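Local coordinates for macrophage migration inhibitory factor-like protein (Leishmania major, PDB 3FWT) that belongs to the macrophage migration inhibitory factor family, small alpha/beta proteins that assemble as trimers, and is a parasite counterpart of that cytokine, at residues V30-D34 with Q35-N39. Numbering follows the deposited sequence.
Sequences VSLDD and QKRAN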
loop_
_atom_site.group_PDB
_atom_site.type_symbol
_atom_site.label_atom_id
_atom_site.label_comp_id
_atom_site.label_asym_id
_atom_site.label_seq_id
_atom_site.Cartn_x
_atom_site.Cartn_y
_atom_site.Cartn_z
ATOM N N VAL A 30 16.207 5.523 1.834
ATOM C CA VAL A 30 17.521 4.997 2.211
ATOM C C VAL A 30 17.619 3.459 2.125
ATOM O O VAL A 30 16.628 2.764 2.006
ATOM C CB VAL A 30 17.860 5.360 3.674
ATOM C CG1 VAL A 30 17.605 6.804 3.962
ATOM C CG2 VAL A 30 16.993 4.526 4.674
ATOM N N SER A 31 18.836 2.935 2.212
ATOM C CA SER A 31 19.043 1.514 2.199
ATOM C C SER A 31 19.000 1.020 3.639
ATOM O O SER A 31 19.469 1.718 4.532
ATOM C CB SER A 31 20.408 1.240 1.549
ATOM O OG SER A 31 20.788 -0.103 1.663
ATOM N N LEU A 32 18.411 -0.133 3.905
ATOM C CA LEU A 32 18.343 -0.606 5.289
ATOM C C LEU A 32 19.161 -1.877 5.268
ATOM O O LEU A 32 19.290 -2.504 4.213
ATOM C CB LEU A 32 16.901 -0.952 5.674
ATOM C CG LEU A 32 15.950 0.196 5.742
ATOM C CD1 LEU A 32 14.497 -0.405 5.965
ATOM C CD2 LEU A 32 16.378 1.070 6.833
ATOM N N ASP A 33 19.759 -2.264 6.376
ATOM C CA ASP A 33 20.393 -3.581 6.387
ATOM C C ASP A 33 19.641 -4.467 7.331
ATOM O O ASP A 33 18.619 -4.071 7.907
ATOM C CB ASP A 33 21.864 -3.524 6.780
ATOM C CG ASP A 33 22.086 -2.832 8.155
ATOM O OD1 ASP A 33 21.126 -2.771 8.989
ATOM O OD2 ASP A 33 23.214 -2.353 8.364
ATOM N N ASP A 34 20.105 -5.688 7.483
ATOM C CA ASP A 34 19.430 -6.563 8.434
ATOM C C ASP A 34 19.321 -6.100 9.926
ATOM O O ASP A 34 18.300 -6.413 10.565
ATOM C CB ASP A 34 20.030 -7.928 8.389
ATOM C CG ASP A 34 19.439 -8.798 7.261
ATOM O OD1 ASP A 34 19.922 -9.940 7.096
ATOM O OD2 ASP A 34 18.592 -8.291 6.499
ATOM N N GLN A 35 20.367 -5.457 10.474
ATOM C CA GLN A 35 20.362 -4.962 11.871
ATOM C C GLN A 35 19.267 -3.884 12.071
ATOM O O GLN A 35 18.424 -3.904 13.027
ATOM C CB GLN A 35 21.778 -4.406 12.237
ATOM C CG GLN A 35 22.966 -5.491 12.093
ATOM C CD GLN A 35 24.407 -4.920 12.170
ATOM O OE1 GLN A 35 25.018 -4.563 11.143
ATOM N NE2 GLN A 35 24.968 -4.886 13.387
ATOM N N LYS A 36 19.234 -2.964 11.103
ATOM C CA LYS A 36 18.298 -1.894 11.158
ATOM C C LYS A 36 16.889 -2.386 10.958
ATOM O O LYS A 36 15.959 -1.923 11.624
ATOM C CB LYS A 36 18.612 -0.860 10.051
ATOM C CG LYS A 36 19.728 0.205 10.348
ATOM C CD LYS A 36 20.166 0.826 9.002
ATOM C CE LYS A 36 21.055 2.119 9.216
ATOM N NZ LYS A 36 21.822 1.886 10.519
ATOM N N ARG A 37 16.668 -3.345 10.041
ATOM C CA ARG A 37 15.305 -3.885 10.024
ATOM C C ARG A 37 14.970 -4.632 11.290
ATOM O O ARG A 37 13.855 -4.484 11.784
ATOM C CB ARG A 37 15.036 -4.816 8.844
ATOM C CG ARG A 37 15.074 -4.087 7.471
ATOM C CD ARG A 37 14.866 -5.117 6.300
ATOM N NE ARG A 37 16.108 -5.815 5.934
ATOM C CZ ARG A 37 16.971 -5.367 5.024
ATOM N NH1 ARG A 37 16.707 -4.250 4.338
ATOM N NH2 ARG A 37 18.103 -6.021 4.790
ATOM N N ALA A 38 15.894 -5.429 11.810
ATOM C CA ALA A 38 15.583 -6.115 13.062
ATOM C C ALA A 38 15.272 -5.109 14.224
ATOM O O ALA A 38 14.316 -5.277 15.002
ATOM C CB ALA A 38 16.677 -7.124 13.409
ATOM N N ASN A 39 16.006 -4.008 14.274
ATOM C CA ASN A 39 15.762 -3.001 15.294
ATOM C C ASN A 39 14.431 -2.303 15.106
ATOM O O ASN A 39 13.662 -2.092 16.059
ATOM C CB ASN A 39 16.908 -1.966 15.283
ATOM C CG ASN A 39 18.264 -2.570 15.662
ATOM O OD1 ASN A 39 18.313 -3.558 16.378
ATOM N ND2 ASN A 39 19.361 -1.937 15.243
HETATM O O HOH W 1 23.805 -1.689 10.659
HETATM O O HOH W 2 15.473 -8.252 7.508
#
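Asp34 OD2 is gripped twice by Arg37: directly by NH2 at 2.9 Å from OD2, a nearly straight salt bridge, and through a water that accepts from Arg37 NE and donates to the same oxygen. Both partners lie at the edge of the guanidinium, in its plane, while the carboxylate stands almost upright to it, the two planes 85° apart; NH2 of Arg37 comes in on the anti side of Asp34 OD2, 31° out of the carboxylate plane. The arginine reaches this spot because its chain bends at chi3 (-82°), folding the head back over the start of its own helix. One face of the guanidinium thereby lies on the Asp33 peptide, where Asp33 O sits over its centre, 3.5 Å above the plane. Arg37 NH1 makes a weak hydrogen bond to Leu32 O, and Leu32 CB lies 3.6 Å from Arg37 NH1.

Asp33 is the N-cap. With CG tucked between its backbone N and carbonyl carbon, OD1 turns back to accept from Lys36 N at 2.8 Å, and the methylenes of Lys36 run beside that oxygen. Asp33 OD2 accepts from a water that also donates, weakly, to Gln35 OE1. The first helical bonds follow, Arg37 N to Asp33 O and Ala38 N to Asp34 O.

This cap joins the loop after strand 22-28 to helix 34-52 at the surface of the fold. The buried Leu32 side chain packs on Phe63 of strand 60-64 and Cys109 of helix 92-109, its N held by Asp65; Arg37 also rests on Phe63 and packs against Pro68 of a neighbouring subunit, so the turn reaches that subunit through Arg37.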